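Probable WRKY transcription factor 52 (PDB 4C6S) acts in plant immunity as a W-box-binding transcription factor and disease resistance protein that pairs with RPS4 to recognise bacterial effectors, its TIR domain contributing to dimerisation. Local coordinates at residues S11-V16 with D39-D44; N34-D39 with Q51-K56. All coordinates share one frame; numbering follows the deposited sequence.

Contact 1 (S11-V16 with D39-D44)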
ATOM      1  N   SER A  11       7.687  -9.684   9.624  1.00 20.74           N
ATOM      2  CA  SER A  11       8.707 -10.218   8.718  1.00 21.36           C
ATOM      3  C   SER A  11       8.124 -10.287   7.312  1.00 25.38           C
ATOM      4  O   SER A  11       6.935 -10.563   7.153  1.00 26.14           O
ATOM      5  CB  SER A  11       9.166 -11.600   9.168  1.00 23.84           C
ATOM      6  OG  SER A  11       8.052 -12.423   9.468  1.00 27.40           O
ATOM      7  N   CYS A  12       8.952 -10.021   6.302  1.00 22.82           N
ATOM      8  CA  CYS A  12       8.480  -9.993   4.911  1.00 21.91           C
ATOM      9  C   CYS A  12       9.626 -10.153   3.940  1.00 26.10           C
ATOM     10  O   CYS A  12      10.796 -10.120   4.333  1.00 28.13           O
ATOM     11  CB  CYS A  12       7.742  -8.673   4.608  1.00 20.96           C
ATOM     12  SG  CYS A  12       8.809  -7.192   4.676  1.00 26.27           S
ATOM     13  N   VAL A  13       9.291 -10.329   2.661  1.00 24.14           N
ATOM     14  CA  VAL A  13      10.312 -10.334   1.618  1.00 26.37           C
ATOM     15  C   VAL A  13      10.530  -8.900   1.129  1.00 25.80           C
ATOM     16  O   VAL A  13       9.705  -8.027   1.377  1.00 25.31           O
ATOM     17  CB  VAL A  13       9.937 -11.264   0.455  1.00 28.70           C
ATOM     18  CG1 VAL A  13       9.771 -12.693   0.956  1.00 30.88           C
ATOM     19  CG2 VAL A  13       8.657 -10.787  -0.204  1.00 28.21           C
ATOM     20  N   GLU A  14      11.640  -8.654   0.439  1.00 28.25           N
ATOM     21  CA  GLU A  14      12.009  -7.279   0.107  1.00 28.36           C
ATOM     22  C   GLU A  14      11.009  -6.614  -0.827  1.00 30.23           C
ATOM     23  O   GLU A  14      10.784  -5.405  -0.737  1.00 30.39           O
ATOM     24  CB  GLU A  14      13.432  -7.211  -0.463  1.00 31.87           C
ATOM     25  CG  GLU A  14      13.599  -7.894  -1.800  1.00 53.80           C
ATOM     26  CD  GLU A  14      15.056  -8.115  -2.161  1.00 67.88           C
ATOM     27  OE1 GLU A  14      15.929  -7.483  -1.524  1.00 74.98           O
ATOM     28  OE2 GLU A  14      15.323  -8.924  -3.076  1.00 70.43           O
ATOM     29  N   GLU A  15      10.375  -7.412  -1.687  1.00 27.85           N
ATOM     30  CA  GLU A  15       9.415  -6.896  -2.671  1.00 33.07           C
ATOM     31  C   GLU A  15       8.239  -6.110  -2.084  1.00 30.68           C
ATOM     32  O   GLU A  15       7.687  -5.234  -2.749  1.00 29.81           O
ATOM     33  CB  GLU A  15       8.878  -8.032  -3.561  1.00 36.84           C
ATOM     34  CG  GLU A  15       9.944  -8.881  -4.251  1.00 53.62           C
ATOM     35  CD  GLU A  15      10.450 -10.045  -3.397  1.00 62.64           C
ATOM     36  OE1 GLU A  15      11.276  -9.810  -2.491  1.00 56.36           O
ATOM     37  OE2 GLU A  15      10.033 -11.202  -3.640  1.00 73.42           O
ATOM     38  N   VAL A  16       7.839  -6.417  -0.852  1.00 23.39           N
ATOM     39  CA  VAL A  16       6.728  -5.688  -0.247  1.00 24.50           C
ATOM     40  C   VAL A  16       7.134  -4.840   0.949  1.00 25.30           C
ATOM     41  O   VAL A  16       6.286  -4.195   1.571  1.00 21.38           O
ATOM     42  CB  VAL A  16       5.602  -6.646   0.163  1.00 25.60           C
ATOM     43  CG1 VAL A  16       5.052  -7.357  -1.065  1.00 26.85           C
ATOM     44  CG2 VAL A  16       6.126  -7.662   1.184  1.00 24.04           C
ATOM     45  N   ASP A  39      13.302  -7.827   7.089  1.00 31.89           N
ATOM     46  CA  ASP A  39      13.313  -8.282   5.701  1.00 35.79           C
ATOM     47  C   ASP A  39      14.009  -9.639   5.687  1.00 33.67           C
ATOM     48  O   ASP A  39      15.191  -9.722   5.999  1.00 36.02           O
ATOM     49  CB  ASP A  39      14.091  -7.245   4.863  1.00 40.11           C
ATOM     50  CG  ASP A  39      14.235  -7.622   3.388  1.00 45.64           C
ATOM     51  OD1 ASP A  39      13.960  -8.778   3.009  1.00 41.61           O
ATOM     52  OD2 ASP A  39      14.664  -6.745   2.603  1.00 44.59           O
ATOM     53  N   VAL A  40      13.295 -10.705   5.314  1.00 24.37           N
ATOM     54  CA  VAL A  40      13.860 -12.053   5.399  1.00 29.37           C
ATOM     55  C   VAL A  40      14.855 -12.331   4.272  1.00 33.77           C
ATOM     56  O   VAL A  40      15.492 -13.382   4.252  1.00 35.39           O
ATOM     57  CB  VAL A  40      12.767 -13.165   5.398  1.00 29.93           C
ATOM     58  CG1 VAL A  40      11.824 -12.996   6.581  1.00 29.05           C
ATOM     59  CG2 VAL A  40      11.985 -13.143   4.089  1.00 29.47           C
ATOM     60  N   ASP A  41      14.981 -11.390   3.339  1.00 33.39           N
ATOM     61  CA  ASP A  41      15.861 -11.573   2.186  1.00 40.02           C
ATOM     62  C   ASP A  41      17.289 -11.109   2.452  1.00 51.63           C
ATOM     63  O   ASP A  41      18.144 -11.182   1.571  1.00 54.95           O
ATOM     64  CB  ASP A  41      15.312 -10.837   0.961  1.00 42.03           C
ATOM     65  CG  ASP A  41      14.121 -11.535   0.348  1.00 41.96           C
ATOM     66  OD1 ASP A  41      14.083 -12.781   0.392  1.00 42.11           O
ATOM     67  OD2 ASP A  41      13.234 -10.840  -0.182  1.00 40.62           O
ATOM     68  N   ILE A  42      17.553 -10.616   3.657  1.00 55.63           N
ATOM     69  CA  ILE A  42      18.898 -10.144   3.969  1.00 62.41           C
ATOM     70  C   ILE A  42      19.855 -11.310   4.230  1.00 68.66           C
ATOM     71  O   ILE A  42      19.417 -12.442   4.444  1.00 63.83           O
ATOM     72  CB  ILE A  42      18.913  -9.084   5.109  1.00 53.51           C
ATOM     73  CG1 ILE A  42      18.080  -9.516   6.311  1.00 51.31           C
ATOM     74  CG2 ILE A  42      18.312  -7.780   4.622  1.00 53.90           C
ATOM     75  CD1 ILE A  42      18.611 -10.662   7.080  1.00 57.94           C
ATOM     76  N   ASP A  43      21.154 -11.031   4.192  1.00 81.15           N
ATOM     77  CA  ASP A  43      22.171 -12.037   4.481  1.00 91.34           C
ATOM     78  C   ASP A  43      21.982 -12.596   5.888  1.00 89.49           C
ATOM     79  O   ASP A  43      21.548 -11.877   6.788  1.00 87.51           O
ATOM     80  CB  ASP A  43      23.561 -11.418   4.343  1.00105.27           C
ATOM     81  CG  ASP A  43      23.645 -10.043   4.975  1.00111.61           C
ATOM     82  OD1 ASP A  43      23.350  -9.046   4.282  1.00112.68           O
ATOM     83  OD2 ASP A  43      23.993  -9.959   6.168  1.00115.06           O
ATOM     84  N   ASP A  44      22.308 -13.872   6.081  1.00 83.90           N
ATOM     85  CA  ASP A  44      22.151 -14.501   7.394  1.00 85.09           C
ATOM     86  C   ASP A  44      23.069 -13.881   8.448  1.00 81.98           C
ATOM     87  O   ASP A  44      22.893 -14.098   9.650  1.00 80.63           O
ATOM     88  CB  ASP A  44      22.343 -16.019   7.301  1.00 92.14           C
ATOM     89  CG  ASP A  44      21.085 -16.735   6.842  1.00 96.26           C
ATOM     90  OD1 ASP A  44      20.835 -16.779   5.620  1.00 98.27           O
ATOM     91  OD2 ASP A  44      20.341 -17.246   7.708  1.00 97.20           O
TER
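C12 and V40 join the two segments through a nearly straight backbone hydrogen bond, V40 N to C12 O at 2.7 Å, the last rung between two parallel strands where C12 pairs with D39. Just past it the chains part, and side chains take over. The backbone N-H of E14 is gripped by D41, whose OD2 accepts it at 2.8 Å in a nearly straight bond. The N-H comes in on the anti side of the carboxylate, 31° out of its plane. The same OD2 lies against CB of V13 and CG of E14, so the D41 carboxylate rests against the start of the short helix 14-17, just after strand 8-12. On the apolar side, V13 CG1 meets V40 CG2 at 3.9 Å, and S11 CB touches V40 CG1. With CG anti to the backbone N (chi1 178°), the D39 carboxylate reaches E14 alongside its CB, OD2 to CB being 3.3 Å.

The acidic groups gather closely here. E15 OE1 comes to 3.2 Å from D41 OD2, two acceptors with no hydrogen bond between them; the side chains cross at about a right angle although the carboxylate planes are only 21° apart. This would tend to raise the proton affinity of one of them. K77 offsets part of the charge through a salt bridge to the other oxygen, D41 OD1. D39 helps to position D41: its OD1 accepts D41 N from above the carboxylate plane at 2.8 Å, an Asx turn inside the type I turn D39-I42. Farther out, F78 and V81 of helix 74-82 pack on V40, and K80 binds its carbonyl. The whole lies at the C-terminal end of the neighbouring strands 8-12 and 35-39 in the parallel sheet of a flavodoxin-like TIR domain, where their connecting loops are pinned together.

Contact 2 (N34-D39 with Q51-K56)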
ATOM      1  N   ASN A  34       3.886  -0.427  19.035  1.00 27.78           N
ATOM      2  CA  ASN A  34       5.269  -0.364  18.582  1.00 29.84           C
ATOM      3  C   ASN A  34       5.575  -1.559  17.697  1.00 29.51           C
ATOM      4  O   ASN A  34       5.084  -2.669  17.949  1.00 28.63           O
ATOM      5  CB  ASN A  34       6.212  -0.366  19.772  1.00 30.88           C
ATOM      6  CG  ASN A  34       5.963   0.794  20.699  1.00 44.80           C
ATOM      7  OD1 ASN A  34       5.630   1.893  20.256  1.00 51.14           O
ATOM      8  ND2 ASN A  34       6.121   0.560  21.996  1.00 49.54           N
ATOM      9  N   ASN A  35       6.368  -1.345  16.653  1.00 26.94           N
ATOM     10  CA  ASN A  35       6.659  -2.451  15.741  1.00 23.58           C
ATOM     11  C   ASN A  35       7.965  -2.247  14.997  1.00 25.79           C
ATOM     12  O   ASN A  35       8.462  -1.116  14.881  1.00 30.36           O
ATOM     13  CB  ASN A  35       5.486  -2.708  14.774  1.00 23.88           C
ATOM     14  CG  ASN A  35       5.308  -1.596  13.745  1.00 27.05           C
ATOM     15  OD1 ASN A  35       5.825  -1.677  12.621  1.00 28.65           O
ATOM     16  ND2 ASN A  35       4.578  -0.552  14.124  1.00 26.32           N
ATOM     17  N   VAL A  36       8.547  -3.348  14.535  1.00 27.90           N
ATOM     18  CA  VAL A  36       9.756  -3.268  13.733  1.00 25.04           C
ATOM     19  C   VAL A  36       9.541  -4.191  12.552  1.00 25.25           C
ATOM     20  O   VAL A  36       8.674  -5.075  12.588  1.00 25.06           O
ATOM     21  CB  VAL A  36      11.016  -3.696  14.511  1.00 32.52           C
ATOM     22  CG1 VAL A  36      11.190  -2.845  15.758  1.00 42.14           C
ATOM     23  CG2 VAL A  36      10.920  -5.165  14.881  1.00 30.50           C
ATOM     24  N   VAL A  37      10.314  -3.978  11.493  1.00 27.45           N
ATOM     25  CA  VAL A  37      10.161  -4.801  10.296  1.00 24.43           C
ATOM     26  C   VAL A  37      11.474  -5.522  10.036  1.00 24.80           C
ATOM     27  O   VAL A  37      12.549  -4.918  10.114  1.00 27.62           O
ATOM     28  CB  VAL A  37       9.771  -3.956   9.058  1.00 27.99           C
ATOM     29  CG1 VAL A  37       9.733  -4.826   7.827  1.00 25.97           C
ATOM     30  CG2 VAL A  37       8.404  -3.317   9.253  1.00 27.52           C
ATOM     31  N   VAL A  38      11.378  -6.818   9.753  1.00 25.93           N
ATOM     32  CA  VAL A  38      12.541  -7.610   9.370  1.00 32.21           C
ATOM     33  C   VAL A  38      12.352  -8.154   7.961  1.00 28.49           C
ATOM     34  O   VAL A  38      11.369  -8.840   7.671  1.00 25.55           O
ATOM     35  CB  VAL A  38      12.775  -8.773  10.341  1.00 36.47           C
ATOM     36  CG1 VAL A  38      13.876  -9.692   9.817  1.00 40.59           C
ATOM     37  CG2 VAL A  38      13.139  -8.239  11.704  1.00 36.09           C
ATOM     38  N   ASP A  39      13.302  -7.827   7.089  1.00 31.89           N
ATOM     39  CA  ASP A  39      13.313  -8.282   5.701  1.00 35.79           C
ATOM     40  C   ASP A  39      14.009  -9.639   5.687  1.00 33.67           C
ATOM     41  O   ASP A  39      15.191  -9.722   5.999  1.00 36.02           O
ATOM     42  CB  ASP A  39      14.091  -7.245   4.863  1.00 40.11           C
ATOM     43  CG  ASP A  39      14.235  -7.622   3.388  1.00 45.64           C
ATOM     44  OD1 ASP A  39      13.960  -8.778   3.009  1.00 41.61           O
ATOM     45  OD2 ASP A  39      14.664  -6.745   2.603  1.00 44.59           O
ATOM     46  N   GLN A  51      17.771 -11.254  14.975  1.00 65.06           N
ATOM     47  CA  GLN A  51      16.991 -12.325  15.594  1.00 63.71           C
ATOM     48  C   GLN A  51      16.306 -11.884  16.880  1.00 58.05           C
ATOM     49  O   GLN A  51      15.183 -12.294  17.164  1.00 57.37           O
ATOM     50  CB  GLN A  51      17.883 -13.525  15.905  1.00 67.99           C
ATOM     51  CG  GLN A  51      18.041 -14.514  14.772  1.00 69.42           C
ATOM     52  CD  GLN A  51      18.778 -15.758  15.215  1.00 71.58           C
ATOM     53  OE1 GLN A  51      19.698 -15.687  16.029  1.00 71.93           O
ATOM     54  NE2 GLN A  51      18.368 -16.908  14.693  1.00 70.07           N
ATOM     55  N   ALA A  52      17.003 -11.062  17.657  1.00 52.95           N
ATOM     56  CA  ALA A  52      16.482 -10.550  18.922  1.00 51.07           C
ATOM     57  C   ALA A  52      15.151  -9.812  18.745  1.00 52.73           C
ATOM     58  O   ALA A  52      14.267  -9.921  19.597  1.00 57.77           O
ATOM     59  CB  ALA A  52      17.509  -9.642  19.586  1.00 52.00           C
ATOM     60  N   LYS A  53      15.019  -9.062  17.649  1.00 48.19           N
ATOM     61  CA  LYS A  53      13.787  -8.334  17.343  1.00 47.67           C
ATOM     62  C   LYS A  53      12.613  -9.302  17.283  1.00 46.21           C
ATOM     63  O   LYS A  53      11.530  -9.023  17.803  1.00 51.37           O
ATOM     64  CB  LYS A  53      13.893  -7.633  15.984  1.00 42.75           C
ATOM     65  CG  LYS A  53      14.849  -6.445  15.884  1.00 48.30           C
ATOM     66  CD  LYS A  53      15.207  -6.244  14.408  1.00 51.54           C
ATOM     67  CE  LYS A  53      15.192  -4.789  13.975  1.00 56.35           C
ATOM     68  NZ  LYS A  53      14.942  -4.682  12.497  1.00 55.22           N
ATOM     69  N   ILE A  54      12.835 -10.439  16.632  1.00 39.90           N
ATOM     70  CA  ILE A  54      11.786 -11.430  16.441  1.00 37.03           C
ATOM     71  C   ILE A  54      11.531 -12.158  17.753  1.00 38.26           C
ATOM     72  O   ILE A  54      10.391 -12.278  18.195  1.00 37.82           O
ATOM     73  CB  ILE A  54      12.157 -12.461  15.349  1.00 39.30           C
ATOM     74  CG1 ILE A  54      12.625 -11.753  14.076  1.00 43.23           C
ATOM     75  CG2 ILE A  54      10.975 -13.371  15.041  1.00 38.88           C
ATOM     76  CD1 ILE A  54      12.924 -12.695  12.920  1.00 43.17           C
ATOM     77  N   GLU A  55      12.602 -12.624  18.384  1.00 37.28           N
ATOM     78  CA  GLU A  55      12.482 -13.360  19.634  1.00 39.80           C
ATOM     79  C   GLU A  55      11.779 -12.573  20.743  1.00 41.60           C
ATOM     80  O   GLU A  55      10.985 -13.133  21.501  1.00 50.99           O
ATOM     81  CB  GLU A  55      13.867 -13.823  20.100  1.00 45.04           C
ATOM     82  CG  GLU A  55      14.440 -14.924  19.219  1.00 45.91           C
ATOM     83  CD  GLU A  55      15.898 -15.207  19.502  1.00 54.96           C
ATOM     84  OE1 GLU A  55      16.630 -14.263  19.863  1.00 59.45           O
ATOM     85  OE2 GLU A  55      16.309 -16.374  19.351  1.00 55.43           O
ATOM     86  N   LYS A  56      12.061 -11.276  20.834  1.00 37.05           N
ATOM     87  CA  LYS A  56      11.512 -10.464  21.913  1.00 39.52           C
ATOM     88  C   LYS A  56      10.120  -9.914  21.596  1.00 36.35           C
ATOM     89  O   LYS A  56       9.468  -9.341  22.466  1.00 41.22           O
ATOM     90  CB  LYS A  56      12.451  -9.309  22.259  1.00 42.22           C
ATOM     91  CG  LYS A  56      13.780  -9.727  22.859  1.00 46.21           C
ATOM     92  CD  LYS A  56      14.492  -8.515  23.437  1.00 52.82           C
ATOM     93  CE  LYS A  56      15.822  -8.889  24.067  1.00 60.09           C
ATOM     94  NZ  LYS A  56      16.569  -7.676  24.497  1.00 66.37           N
TER
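K53 reaches from helix 51-56 across to strand 35-39 and runs over two valines on the strand face turned to the helix. V36 and V38 both direct their CB toward the helix, while V37, between them, points away. The aliphatic part of the lysine slants across each valine: K53 CB rests on V36 CG2 at 4.0 Å, and farther along the chain K53 CD rests on V38 CG2 at 3.9 Å. CG of K53 stands beside its own backbone N (chi1 -70°), and a bend at chi3 (137°) brings the ammonium end round to the strand. There NZ makes a weak hydrogen bond of 3.4 Å to V37 O, the carbonyl between the two valines that the methylenes touch. One long side chain thus gives both apolar cover and a loose polar link.

I54 adds a second, more buried point of contact. Its CG1 lies 4.3 Å from V38 CG2, the branch beside the valine's backbone N, so that this one methyl is flanked by both K53 and I54.

The strand and helix axes approach to 9.2 Å at 129° between their directions, an oblique crossing nearer to perpendicular than to antiparallel. V38 and I54 also touch C9 of strand 8-12, and I54 meets C84 in the loop after helix 74-82. On the other face of the sheet V37 packs on V21 of helix 20-30. Strand 35-39, outermost on this side of the five-stranded parallel sheet within the chain, is thus sandwiched between helix 51-56 and helix 20-30.

Overall arrangement
From the N terminus, strand 8-12 ends within S11-V16, helix 20-30 follows, and strand 35-39 returns beside the first strand. Contact 1 closes this beta-alpha-beta crossover at the C-terminal ends of the two strands. The chain then runs through helix 44-48 to helix 51-56, which contact 2 folds back over strand 35-39, closing a shorter loop. The contacts cross along the sequence, since 34-39 starts between the segments of contact 1 and overlaps the second at D39, while 51-56 lies beyond both. They also meet directly: C12 N lies 3.0 Å from V38 O, a probable hydrogen bond. Together they tie the first strand, the edge strand and helix 51-56.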